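PDB 5T5I: tungsten-containing formylmethanofuran dehydrogenase 2 subunit C from Methanothermobacter wolfeii, which probably serves as a beta-helical structural subunit of the tungsten enzyme complex that interconverts carbon dioxide and formylmethanofuran in methanogenesis. Local coordinates for residues E32-I37 with F52-E57; L189-G194 with E236-A241; G213-F218 with V258-G263. All blocks are in the same frame, centred on the assembly; numbering follows the deposited sequence.

Contact 1: E32-I37 with F52-E57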
ATOM      1  N   GLU C  32      26.371 -68.051  10.172  1.00 43.65           N
ATOM      2  CA  GLU C  32      25.113 -68.813  10.127  1.00 43.56           C
ATOM      3  C   GLU C  32      24.123 -68.334  11.202  1.00 46.61           C
ATOM      4  O   GLU C  32      22.925 -68.250  10.926  1.00 46.49           O
ATOM      5  CB  GLU C  32      25.397 -70.335  10.246  1.00 46.37           C
ATOM      6  CG  GLU C  32      24.630 -71.193   9.259  1.00 61.69           C
ATOM      7  CD  GLU C  32      24.764 -70.826   7.791  1.00 84.71           C
ATOM      8  OE1 GLU C  32      23.717 -70.818   7.111  1.00 73.00           O
ATOM      9  OE2 GLU C  32      25.886 -70.513   7.327  1.00 80.90           O
ATOM     10  N   GLU C  33      24.618 -67.976  12.401  1.00 42.06           N
ATOM     11  CA  GLU C  33      23.761 -67.437  13.466  1.00 40.60           C
ATOM     12  C   GLU C  33      23.249 -66.033  13.097  1.00 42.04           C
ATOM     13  O   GLU C  33      22.100 -65.713  13.398  1.00 41.59           O
ATOM     14  CB  GLU C  33      24.505 -67.385  14.810  1.00 42.10           C
ATOM     15  CG  GLU C  33      24.698 -68.744  15.457  1.00 48.96           C
ATOM     16  CD  GLU C  33      25.553 -68.687  16.707  1.00 69.61           C
ATOM     17  OE1 GLU C  33      25.030 -68.990  17.803  1.00 78.34           O
ATOM     18  OE2 GLU C  33      26.738 -68.302  16.597  1.00 61.84           O
ATOM     19  N   ILE C  34      24.085 -65.215  12.424  1.00 37.03           N
ATOM     20  CA  ILE C  34      23.697 -63.865  11.987  1.00 35.58           C
ATOM     21  C   ILE C  34      22.541 -63.945  10.965  1.00 38.42           C
ATOM     22  O   ILE C  34      21.611 -63.139  11.049  1.00 36.74           O
ATOM     23  CB  ILE C  34      24.926 -63.048  11.477  1.00 38.61           C
ATOM     24  CG1 ILE C  34      25.872 -62.715  12.665  1.00 38.93           C
ATOM     25  CG2 ILE C  34      24.495 -61.745  10.763  1.00 37.14           C
ATOM     26  CD1 ILE C  34      27.245 -62.287  12.278  1.00 40.19           C
ATOM     27  N   LYS C  35      22.565 -64.941  10.052  1.00 35.36           N
ATOM     28  CA  LYS C  35      21.488 -65.149   9.069  1.00 34.70           C
ATOM     29  C   LYS C  35      20.145 -65.462   9.752  1.00 38.56           C
ATOM     30  O   LYS C  35      19.107 -65.190   9.162  1.00 36.77           O
ATOM     31  CB  LYS C  35      21.820 -66.302   8.103  1.00 38.18           C
ATOM     32  CG  LYS C  35      22.968 -66.037   7.135  1.00 48.53           C
ATOM     33  CD  LYS C  35      23.314 -67.314   6.369  1.00 57.24           C
ATOM     34  CE  LYS C  35      24.454 -67.130   5.402  1.00 70.02           C
ATOM     35  NZ  LYS C  35      24.664 -68.346   4.567  1.00 81.11           N
ATOM     36  N   ASN C  36      20.167 -66.057  10.969  1.00 36.47           N
ATOM     37  CA  ASN C  36      18.951 -66.389  11.728  1.00 36.35           C
ATOM     38  C   ASN C  36      18.458 -65.264  12.649  1.00 38.05           C
ATOM     39  O   ASN C  36      17.452 -65.463  13.327  1.00 37.02           O
ATOM     40  CB  ASN C  36      19.159 -67.694  12.539  1.00 38.83           C
ATOM     41  CG  ASN C  36      19.245 -68.923  11.672  1.00 63.33           C
ATOM     42  OD1 ASN C  36      18.618 -69.006  10.616  1.00 54.10           O
ATOM     43  ND2 ASN C  36      19.990 -69.927  12.111  1.00 62.31           N
ATOM     44  N   ILE C  37      19.126 -64.085  12.665  1.00 33.87           N
ATOM     45  CA  ILE C  37      18.687 -62.952  13.483  1.00 33.38           C
ATOM     46  C   ILE C  37      17.284 -62.548  13.030  1.00 38.42           C
ATOM     47  O   ILE C  37      17.033 -62.425  11.828  1.00 37.76           O
ATOM     48  CB  ILE C  37      19.703 -61.765  13.415  1.00 35.83           C
ATOM     49  CG1 ILE C  37      20.951 -62.097  14.265  1.00 37.35           C
ATOM     50  CG2 ILE C  37      19.076 -60.441  13.888  1.00 35.15           C
ATOM     51  CD1 ILE C  37      22.133 -61.148  14.068  1.00 41.23           C
ATOM     52  N   PHE C  52      18.810 -60.523   3.175  1.00 35.17           N
ATOM     53  CA  PHE C  52      20.213 -60.150   3.006  1.00 34.92           C
ATOM     54  C   PHE C  52      21.089 -61.368   2.822  1.00 41.14           C
ATOM     55  O   PHE C  52      20.897 -62.359   3.528  1.00 40.93           O
ATOM     56  CB  PHE C  52      20.752 -59.409   4.248  1.00 35.39           C
ATOM     57  CG  PHE C  52      20.093 -58.081   4.524  1.00 34.13           C
ATOM     58  CD1 PHE C  52      18.941 -58.005   5.292  1.00 35.16           C
ATOM     59  CD2 PHE C  52      20.621 -56.912   4.009  1.00 34.74           C
ATOM     60  CE1 PHE C  52      18.319 -56.779   5.525  1.00 35.42           C
ATOM     61  CE2 PHE C  52      19.998 -55.692   4.233  1.00 36.31           C
ATOM     62  CZ  PHE C  52      18.842 -55.632   4.974  1.00 34.40           C
ATOM     63  N   GLU C  53      22.106 -61.267   1.945  1.00 37.64           N
ATOM     64  CA  GLU C  53      23.146 -62.289   1.840  1.00 39.03           C
ATOM     65  C   GLU C  53      24.115 -61.879   2.961  1.00 43.94           C
ATOM     66  O   GLU C  53      24.240 -60.676   3.217  1.00 44.00           O
ATOM     67  CB  GLU C  53      23.882 -62.247   0.489  1.00 41.17           C
ATOM     68  CG  GLU C  53      23.003 -62.419  -0.743  1.00 51.85           C
ATOM     69  CD  GLU C  53      22.540 -63.830  -1.053  1.00 72.25           C
ATOM     70  OE1 GLU C  53      22.831 -64.754  -0.258  1.00 72.57           O
ATOM     71  OE2 GLU C  53      21.880 -64.008  -2.102  1.00 65.76           O
ATOM     72  N   VAL C  54      24.737 -62.834   3.663  1.00 40.28           N
ATOM     73  CA  VAL C  54      25.659 -62.538   4.770  1.00 40.32           C
ATOM     74  C   VAL C  54      27.007 -63.234   4.532  1.00 46.78           C
ATOM     75  O   VAL C  54      27.025 -64.415   4.194  1.00 45.98           O
ATOM     76  CB  VAL C  54      25.070 -62.944   6.152  1.00 43.48           C
ATOM     77  CG1 VAL C  54      25.957 -62.443   7.298  1.00 42.59           C
ATOM     78  CG2 VAL C  54      23.636 -62.428   6.329  1.00 42.76           C
ATOM     79  N   SER C  55      28.124 -62.502   4.740  1.00 44.31           N
ATOM     80  CA  SER C  55      29.489 -63.022   4.636  1.00 45.40           C
ATOM     81  C   SER C  55      30.438 -62.206   5.536  1.00 49.76           C
ATOM     82  O   SER C  55      30.037 -61.174   6.085  1.00 47.82           O
ATOM     83  CB  SER C  55      29.979 -62.978   3.188  1.00 49.38           C
ATOM     84  OG  SER C  55      30.076 -61.652   2.704  1.00 57.15           O
ATOM     85  N   GLY C  56      31.676 -62.677   5.676  1.00 48.08           N
ATOM     86  CA  GLY C  56      32.700 -61.991   6.457  1.00 48.50           C
ATOM     87  C   GLY C  56      33.252 -62.779   7.620  1.00 53.66           C
ATOM     88  O   GLY C  56      33.164 -64.007   7.638  1.00 54.12           O
ATOM     89  N   GLU C  57      33.814 -62.063   8.610  1.00 50.96           N
ATOM     90  CA  GLU C  57      34.478 -62.672   9.768  1.00 51.32           C
ATOM     91  C   GLU C  57      33.826 -62.301  11.109  1.00 52.89           C
ATOM     92  O   GLU C  57      33.764 -61.123  11.450  1.00 52.32           O
ATOM     93  CB  GLU C  57      35.992 -62.325   9.803  1.00 53.77           C
ATOM     94  CG  GLU C  57      36.355 -60.879   9.476  1.00 64.83           C
ATOM     95  CD  GLU C  57      37.821 -60.512   9.626  1.00 92.87           C
ATOM     96  OE1 GLU C  57      38.547 -61.198  10.384  1.00 77.53           O
ATOM     97  OE2 GLU C  57      38.237 -59.511   9.000  1.00 94.28           O
TER
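Ile34, which packs against Val54, accepts a backbone hydrogen bond at its O atom from Ile37 N at 3.1 Å. This bond lies within 32-37 and ties Ile37 back to Ile34. Across the contact the partner is a single side chain, Val54, which points from its strand toward the helix. Its two methyl groups divide the work. CG1 meets the branch methyl CG2 of Ile34 at 3.8 Å, and these two side chains cross at about a right angle. The other methyl, Val54 CG2, lies 3.8 Å from Lys35 CG. The aliphatic part of Lys35 runs alongside the Val54 side chain in the opposite direction. CG of Lys35 stands beside its own backbone N (chi1 -68°), and beyond it the chain is fully extended. The extended chain passes steeply across the strand beside Val54, with Lys35 CE 3.9 Å from Val54 O, and carries the amine past the valine. Within the helix, Lys35 NZ makes a long salt bridge to Glu32 OE1, at 3.7 Å. No hydrogen bond joins the two segments; the direct contact is through aliphatic groups. Val54 is only partly exposed, and its side chain also touches Leu6 of strand 3-8, the antiparallel neighbour of strand 52-56. Ile34 is buried and packs on Phe26 of helix 23-26. Helix 31-35 thus fits between helix 23-26 and the edge strand 52-56.

Contact 2: L189-G194 with E236-A241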
ATOM      1  N   LEU C 189      24.091 -27.800  20.925  1.00 25.28           N
ATOM      2  CA  LEU C 189      24.532 -26.896  19.865  1.00 23.86           C
ATOM      3  C   LEU C 189      24.007 -27.383  18.514  1.00 26.98           C
ATOM      4  O   LEU C 189      24.175 -28.550  18.176  1.00 25.21           O
ATOM      5  CB  LEU C 189      26.081 -26.794  19.859  1.00 23.36           C
ATOM      6  CG  LEU C 189      26.741 -26.088  18.673  1.00 26.78           C
ATOM      7  CD1 LEU C 189      26.313 -24.627  18.576  1.00 25.70           C
ATOM      8  CD2 LEU C 189      28.278 -26.188  18.763  1.00 30.02           C
ATOM      9  N   ILE C 190      23.356 -26.493  17.763  1.00 23.52           N
ATOM     10  CA  ILE C 190      22.895 -26.765  16.403  1.00 21.67           C
ATOM     11  C   ILE C 190      23.604 -25.762  15.493  1.00 25.26           C
ATOM     12  O   ILE C 190      23.487 -24.550  15.709  1.00 23.59           O
ATOM     13  CB  ILE C 190      21.363 -26.667  16.240  1.00 23.91           C
ATOM     14  CG1 ILE C 190      20.654 -27.740  17.096  1.00 23.43           C
ATOM     15  CG2 ILE C 190      20.949 -26.827  14.751  1.00 25.49           C
ATOM     16  CD1 ILE C 190      19.156 -27.485  17.293  1.00 23.12           C
ATOM     17  N   ILE C 191      24.318 -26.256  14.471  1.00 22.89           N
ATOM     18  CA  ILE C 191      24.958 -25.395  13.468  1.00 22.84           C
ATOM     19  C   ILE C 191      24.292 -25.689  12.109  1.00 26.00           C
ATOM     20  O   ILE C 191      24.338 -26.817  11.642  1.00 26.35           O
ATOM     21  CB  ILE C 191      26.498 -25.574  13.380  1.00 25.74           C
ATOM     22  CG1 ILE C 191      27.181 -25.230  14.727  1.00 26.75           C
ATOM     23  CG2 ILE C 191      27.057 -24.689  12.231  1.00 26.69           C
ATOM     24  CD1 ILE C 191      28.669 -25.590  14.805  1.00 32.01           C
ATOM     25  N   ILE C 192      23.717 -24.671  11.474  1.00 24.44           N
ATOM     26  CA  ILE C 192      23.123 -24.777  10.130  1.00 24.34           C
ATOM     27  C   ILE C 192      24.018 -23.944   9.193  1.00 26.58           C
ATOM     28  O   ILE C 192      24.084 -22.718   9.315  1.00 25.86           O
ATOM     29  CB  ILE C 192      21.632 -24.331  10.139  1.00 26.64           C
ATOM     30  CG1 ILE C 192      20.788 -25.263  11.071  1.00 26.86           C
ATOM     31  CG2 ILE C 192      21.043 -24.332   8.710  1.00 26.29           C
ATOM     32  CD1 ILE C 192      19.602 -24.608  11.677  1.00 33.32           C
ATOM     33  N   GLU C 193      24.751 -24.607   8.295  1.00 23.93           N
ATOM     34  CA  GLU C 193      25.676 -23.906   7.406  1.00 23.73           C
ATOM     35  C   GLU C 193      24.954 -23.214   6.245  1.00 28.52           C
ATOM     36  O   GLU C 193      25.474 -22.253   5.694  1.00 28.29           O
ATOM     37  CB  GLU C 193      26.803 -24.827   6.928  1.00 24.93           C
ATOM     38  CG  GLU C 193      27.586 -25.428   8.089  1.00 28.50           C
ATOM     39  CD  GLU C 193      28.812 -26.249   7.727  1.00 50.12           C
ATOM     40  OE1 GLU C 193      29.013 -26.540   6.527  1.00 41.28           O
ATOM     41  OE2 GLU C 193      29.545 -26.648   8.659  1.00 45.02           O
ATOM     42  N   GLY C 194      23.762 -23.697   5.915  1.00 26.16           N
ATOM     43  CA  GLY C 194      22.915 -23.129   4.885  1.00 26.59           C
ATOM     44  C   GLY C 194      21.829 -22.235   5.451  1.00 30.52           C
ATOM     45  O   GLY C 194      22.020 -21.571   6.471  1.00 29.61           O
ATOM     46  N   GLU C 236      33.850 -25.135  18.888  1.00 30.35           N
ATOM     47  CA  GLU C 236      33.694 -24.866  17.455  1.00 30.34           C
ATOM     48  C   GLU C 236      34.022 -23.411  17.181  1.00 35.09           C
ATOM     49  O   GLU C 236      33.350 -22.530  17.710  1.00 33.89           O
ATOM     50  CB  GLU C 236      32.247 -25.142  16.989  1.00 30.97           C
ATOM     51  CG  GLU C 236      31.881 -26.608  16.995  1.00 38.63           C
ATOM     52  CD  GLU C 236      32.397 -27.408  15.812  1.00 52.25           C
ATOM     53  OE1 GLU C 236      32.129 -28.630  15.776  1.00 41.16           O
ATOM     54  OE2 GLU C 236      33.074 -26.833  14.930  1.00 47.46           O
ATOM     55  N   GLU C 237      35.023 -23.166  16.337  1.00 34.52           N
ATOM     56  CA  GLU C 237      35.465 -21.824  15.965  1.00 34.72           C
ATOM     57  C   GLU C 237      34.724 -21.415  14.690  1.00 38.75           C
ATOM     58  O   GLU C 237      34.792 -22.127  13.691  1.00 38.33           O
ATOM     59  CB  GLU C 237      36.980 -21.809  15.746  1.00 36.84           C
ATOM     60  CG  GLU C 237      37.755 -22.129  17.019  1.00 48.51           C
ATOM     61  CD  GLU C 237      39.261 -22.265  16.875  1.00 73.78           C
ATOM     62  OE1 GLU C 237      39.750 -22.436  15.733  1.00 58.69           O
ATOM     63  OE2 GLU C 237      39.951 -22.245  17.921  1.00 74.15           O
ATOM     64  N   LEU C 238      33.979 -20.305  14.744  1.00 34.19           N
ATOM     65  CA  LEU C 238      33.167 -19.810  13.627  1.00 33.88           C
ATOM     66  C   LEU C 238      33.629 -18.385  13.248  1.00 36.14           C
ATOM     67  O   LEU C 238      33.287 -17.423  13.941  1.00 33.49           O
ATOM     68  CB  LEU C 238      31.688 -19.833  14.030  1.00 33.94           C
ATOM     69  CG  LEU C 238      31.147 -21.207  14.480  1.00 39.34           C
ATOM     70  CD1 LEU C 238      30.093 -21.072  15.572  1.00 39.68           C
ATOM     71  CD2 LEU C 238      30.586 -21.979  13.317  1.00 43.10           C
ATOM     72  N   PRO C 239      34.468 -18.231  12.206  1.00 34.35           N
ATOM     73  CA  PRO C 239      34.954 -16.882  11.851  1.00 35.08           C
ATOM     74  C   PRO C 239      33.877 -15.988  11.239  1.00 36.29           C
ATOM     75  O   PRO C 239      32.945 -16.482  10.610  1.00 34.35           O
ATOM     76  CB  PRO C 239      36.070 -17.167  10.850  1.00 37.88           C
ATOM     77  CG  PRO C 239      35.641 -18.428  10.187  1.00 42.33           C
ATOM     78  CD  PRO C 239      34.979 -19.246  11.267  1.00 36.77           C
ATOM     79  N   GLY C 240      34.030 -14.684  11.422  1.00 33.25           N
ATOM     80  CA  GLY C 240      33.099 -13.707  10.883  1.00 32.70           C
ATOM     81  C   GLY C 240      32.195 -13.085  11.920  1.00 34.28           C
ATOM     82  O   GLY C 240      32.247 -13.439  13.095  1.00 34.57           O
ATOM     83  N   ALA C 241      31.340 -12.167  11.464  1.00 29.37           N
ATOM     84  CA  ALA C 241      30.411 -11.442  12.321  1.00 28.05           C
ATOM     85  C   ALA C 241      29.033 -12.094  12.338  1.00 29.29           C
ATOM     86  O   ALA C 241      28.528 -12.529  11.297  1.00 27.97           O
ATOM     87  CB  ALA C 241      30.313  -9.980  11.878  1.00 29.35           C
TER
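A beta hairpin made of strands 231-233 and 236-239 packs over one face of the parallel beta-helix, and this contact is part of that cover. On the beta-helix side, Leu189 and Ile191 point the same way, as alternate residues of a strand do. Both reach Glu236, and both touch the same atom. Leu189 CD2 is 4.0 Å from Glu236 CG, and Ile191 CD1 is also 4.0 Å from Glu236 CG. The glutamate methylene thus serves as apolar surface. Its side chain bends sharply at the next bond (chi2 -79°), which turns the carboxylate away from the line of the first methylenes. The acid is not left without a partner: OE1 forms a salt bridge with Lys170. Two residues on, Leu238 adds a looser touch, its CD2 lying 4.4 Å from Ile191 CD1. The end of Ile191 therefore meets two hairpin residues. No hydrogen bond crosses between the segments. The strand axes approach to 11.1 Å at an angle of 37°, so side chains fill the distance between the backbones. Strand 187-192 lies between the parallel strands 170-173 and 208-211. The hairpin spans all three: Glu236 touches Ile172, Leu238 touches Val210, and Leu189 packs on Val233 of the other hairpin strand.

Contact 3: G213-F218 with V258-G263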
ATOM      1  N   GLY C 213      23.885 -19.180   6.901  1.00 27.82           N
ATOM      2  CA  GLY C 213      23.158 -18.691   5.736  1.00 28.35           C
ATOM      3  C   GLY C 213      22.072 -17.711   6.146  1.00 32.51           C
ATOM      4  O   GLY C 213      22.173 -17.035   7.183  1.00 30.95           O
ATOM      5  N   MET C 214      21.037 -17.613   5.319  1.00 30.42           N
ATOM      6  CA  MET C 214      19.933 -16.681   5.525  1.00 30.15           C
ATOM      7  C   MET C 214      18.763 -17.310   6.270  1.00 31.64           C
ATOM      8  O   MET C 214      18.309 -18.388   5.888  1.00 30.98           O
ATOM      9  CB  MET C 214      19.437 -16.180   4.149  1.00 33.89           C
ATOM     10  CG  MET C 214      18.247 -15.241   4.218  1.00 39.14           C
ATOM     11  SD  MET C 214      17.826 -14.559   2.600  1.00 46.01           S
ATOM     12  CE  MET C 214      16.783 -13.234   3.078  1.00 43.56           C
ATOM     13  N   MET C 215      18.218 -16.590   7.266  1.00 26.61           N
ATOM     14  CA  MET C 215      16.960 -16.964   7.935  1.00 26.54           C
ATOM     15  C   MET C 215      15.918 -16.093   7.208  1.00 30.68           C
ATOM     16  O   MET C 215      16.011 -14.867   7.290  1.00 30.55           O
ATOM     17  CB  MET C 215      16.953 -16.632   9.439  1.00 28.60           C
ATOM     18  CG  MET C 215      17.955 -17.413  10.241  1.00 31.01           C
ATOM     19  SD  MET C 215      17.625 -17.383  12.014  1.00 32.76           S
ATOM     20  CE  MET C 215      17.630 -15.676  12.334  1.00 30.66           C
ATOM     21  N   GLN C 216      14.990 -16.686   6.440  1.00 27.42           N
ATOM     22  CA  GLN C 216      13.996 -15.872   5.716  1.00 26.98           C
ATOM     23  C   GLN C 216      13.101 -15.069   6.681  1.00 28.35           C
ATOM     24  O   GLN C 216      12.788 -13.912   6.400  1.00 28.31           O
ATOM     25  CB  GLN C 216      13.108 -16.723   4.790  1.00 27.93           C
ATOM     26  CG  GLN C 216      13.829 -17.385   3.618  1.00 44.09           C
ATOM     27  CD  GLN C 216      12.868 -18.161   2.731  1.00 66.29           C
ATOM     28  OE1 GLN C 216      11.715 -17.770   2.521  1.00 63.14           O
ATOM     29  NE2 GLN C 216      13.319 -19.264   2.154  1.00 59.85           N
ATOM     30  N   GLU C 217      12.697 -15.705   7.803  1.00 23.41           N
ATOM     31  CA  GLU C 217      11.841 -15.127   8.843  1.00 23.37           C
ATOM     32  C   GLU C 217      12.355 -15.531  10.215  1.00 26.03           C
ATOM     33  O   GLU C 217      12.950 -16.592  10.353  1.00 26.47           O
ATOM     34  CB  GLU C 217      10.417 -15.661   8.715  1.00 24.26           C
ATOM     35  CG  GLU C 217       9.732 -15.352   7.395  1.00 30.00           C
ATOM     36  CD  GLU C 217       8.444 -16.138   7.244  1.00 49.83           C
ATOM     37  OE1 GLU C 217       7.518 -15.920   8.058  1.00 37.07           O
ATOM     38  OE2 GLU C 217       8.402 -17.059   6.398  1.00 42.15           O
ATOM     39  N   PHE C 218      12.118 -14.691  11.222  1.00 21.78           N
ATOM     40  CA  PHE C 218      12.532 -14.970  12.595  1.00 21.11           C
ATOM     41  C   PHE C 218      11.353 -14.692  13.558  1.00 25.55           C
ATOM     42  O   PHE C 218      10.209 -14.694  13.102  1.00 27.11           O
ATOM     43  CB  PHE C 218      13.848 -14.243  12.925  1.00 21.74           C
ATOM     44  CG  PHE C 218      14.596 -14.665  14.179  1.00 22.18           C
ATOM     45  CD1 PHE C 218      14.726 -16.009  14.521  1.00 22.83           C
ATOM     46  CD2 PHE C 218      15.121 -13.714  15.044  1.00 24.70           C
ATOM     47  CE1 PHE C 218      15.385 -16.387  15.689  1.00 24.00           C
ATOM     48  CE2 PHE C 218      15.781 -14.098  16.212  1.00 25.72           C
ATOM     49  CZ  PHE C 218      15.930 -15.431  16.514  1.00 24.44           C
ATOM     50  N   VAL C 258      20.646 -17.416  19.665  1.00 23.04           N
ATOM     51  CA  VAL C 258      20.627 -17.621  18.216  1.00 23.73           C
ATOM     52  C   VAL C 258      21.672 -16.659  17.610  1.00 26.20           C
ATOM     53  O   VAL C 258      21.578 -15.443  17.826  1.00 25.60           O
ATOM     54  CB  VAL C 258      19.227 -17.411  17.574  1.00 27.14           C
ATOM     55  CG1 VAL C 258      19.303 -17.463  16.043  1.00 27.14           C
ATOM     56  CG2 VAL C 258      18.232 -18.448  18.082  1.00 26.35           C
ATOM     57  N   TYR C 259      22.645 -17.205  16.857  1.00 22.82           N
ATOM     58  CA  TYR C 259      23.649 -16.425  16.113  1.00 22.77           C
ATOM     59  C   TYR C 259      23.264 -16.509  14.623  1.00 26.70           C
ATOM     60  O   TYR C 259      22.993 -17.601  14.127  1.00 25.74           O
ATOM     61  CB  TYR C 259      25.076 -16.976  16.298  1.00 22.39           C
ATOM     62  CG  TYR C 259      25.688 -16.688  17.649  1.00 23.00           C
ATOM     63  CD1 TYR C 259      26.153 -15.419  17.966  1.00 24.56           C
ATOM     64  CD2 TYR C 259      25.899 -17.706  18.572  1.00 23.76           C
ATOM     65  CE1 TYR C 259      26.769 -15.157  19.190  1.00 24.42           C
ATOM     66  CE2 TYR C 259      26.563 -17.467  19.776  1.00 25.26           C
ATOM     67  CZ  TYR C 259      26.976 -16.185  20.093  1.00 29.03           C
ATOM     68  OH  TYR C 259      27.619 -15.960  21.289  1.00 29.80           O
ATOM     69  N   ALA C 260      23.206 -15.375  13.929  1.00 23.61           N
ATOM     70  CA  ALA C 260      22.867 -15.351  12.505  1.00 23.15           C
ATOM     71  C   ALA C 260      23.891 -14.470  11.764  1.00 27.33           C
ATOM     72  O   ALA C 260      24.081 -13.304  12.142  1.00 26.30           O
ATOM     73  CB  ALA C 260      21.453 -14.820  12.305  1.00 23.31           C
ATOM     74  N   ALA C 261      24.560 -15.031  10.734  1.00 25.63           N
ATOM     75  CA  ALA C 261      25.600 -14.337   9.932  1.00 26.73           C
ATOM     76  C   ALA C 261      25.126 -12.969   9.433  1.00 30.47           C
ATOM     77  O   ALA C 261      24.041 -12.870   8.838  1.00 27.94           O
ATOM     78  CB  ALA C 261      26.020 -15.193   8.753  1.00 27.66           C
ATOM     79  N   VAL C 262      25.922 -11.915   9.701  1.00 28.82           N
ATOM     80  CA  VAL C 262      25.505 -10.546   9.374  1.00 30.32           C
ATOM     81  C   VAL C 262      25.242 -10.306   7.871  1.00 36.20           C
ATOM     82  O   VAL C 262      24.311  -9.568   7.540  1.00 35.67           O
ATOM     83  CB  VAL C 262      26.439  -9.431   9.932  1.00 35.28           C
ATOM     84  CG1 VAL C 262      26.554  -9.494  11.461  1.00 34.74           C
ATOM     85  CG2 VAL C 262      27.805  -9.418   9.251  1.00 36.26           C
ATOM     86  N   GLY C 263      26.081 -10.879   7.012  1.00 34.87           N
ATOM     87  CA  GLY C 263      26.019 -10.710   5.564  1.00 37.24           C
ATOM     88  C   GLY C 263      24.678 -10.952   4.899  1.00 44.60           C
ATOM     89  O   GLY C 263      24.330 -10.236   3.954  1.00 44.59           O
TER
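Met215 is the first side chain of 213-218 to reach strand 256-261. Its methyl CE lies 3.9 Å from Ala260 CB, and its SD is 4.4 Å from Val258 CG1. The side chain runs out from the loop and bends at its last torsion (chi3 -57°), which sets the methyl between the strand and the ring of Phe218. CE sits 3.6 Å above that ring plane, offset toward the rim. Glu217 faces a different neighbour and forms salt bridges with a basic side chain of another protein chain. Phe218 then turns back toward the strand. Its CZ meets Val258 CG1 at 4.0 Å, and Phe218 CE1 is 4.1 Å from Val258 CG1. The same ring packs edge-to-face with Phe245 and also meets Phe222. No hydrogen bond joins the segments directly, but Asn265 bridges them: its ND2 bonds to Gly213 O and Ala261 O, and its OD1 takes the N-H of Met215. All four residues that touch are buried. A small apolar cluster under an irregular loop, closed by chain from the C-terminal region, is consistent with the capped end of a parallel beta-helix.

Contact 1 lies on the opposite side of the chain's centre from contacts 2 and 3. Its centre is 43 Å from that of contact 2 and 49 Å from that of contact 3. Between them run the parallel strands of the beta-helix, and the calcium site of Ser139, Tyr140 and Asp143 falls in this stretch of sequence. Contact 1 closes before the other two open. Contacts 2 and 3 are interleaved along the chain, with centres 11 Å apart. They touch through Ala241 O and Val262 N, 3.1 Å apart, a probable hydrogen bond. The contacts thus mark the two ends of an elongated body, with contact 1 near the N-terminal end and contacts 2 and 3 near the C-terminal end.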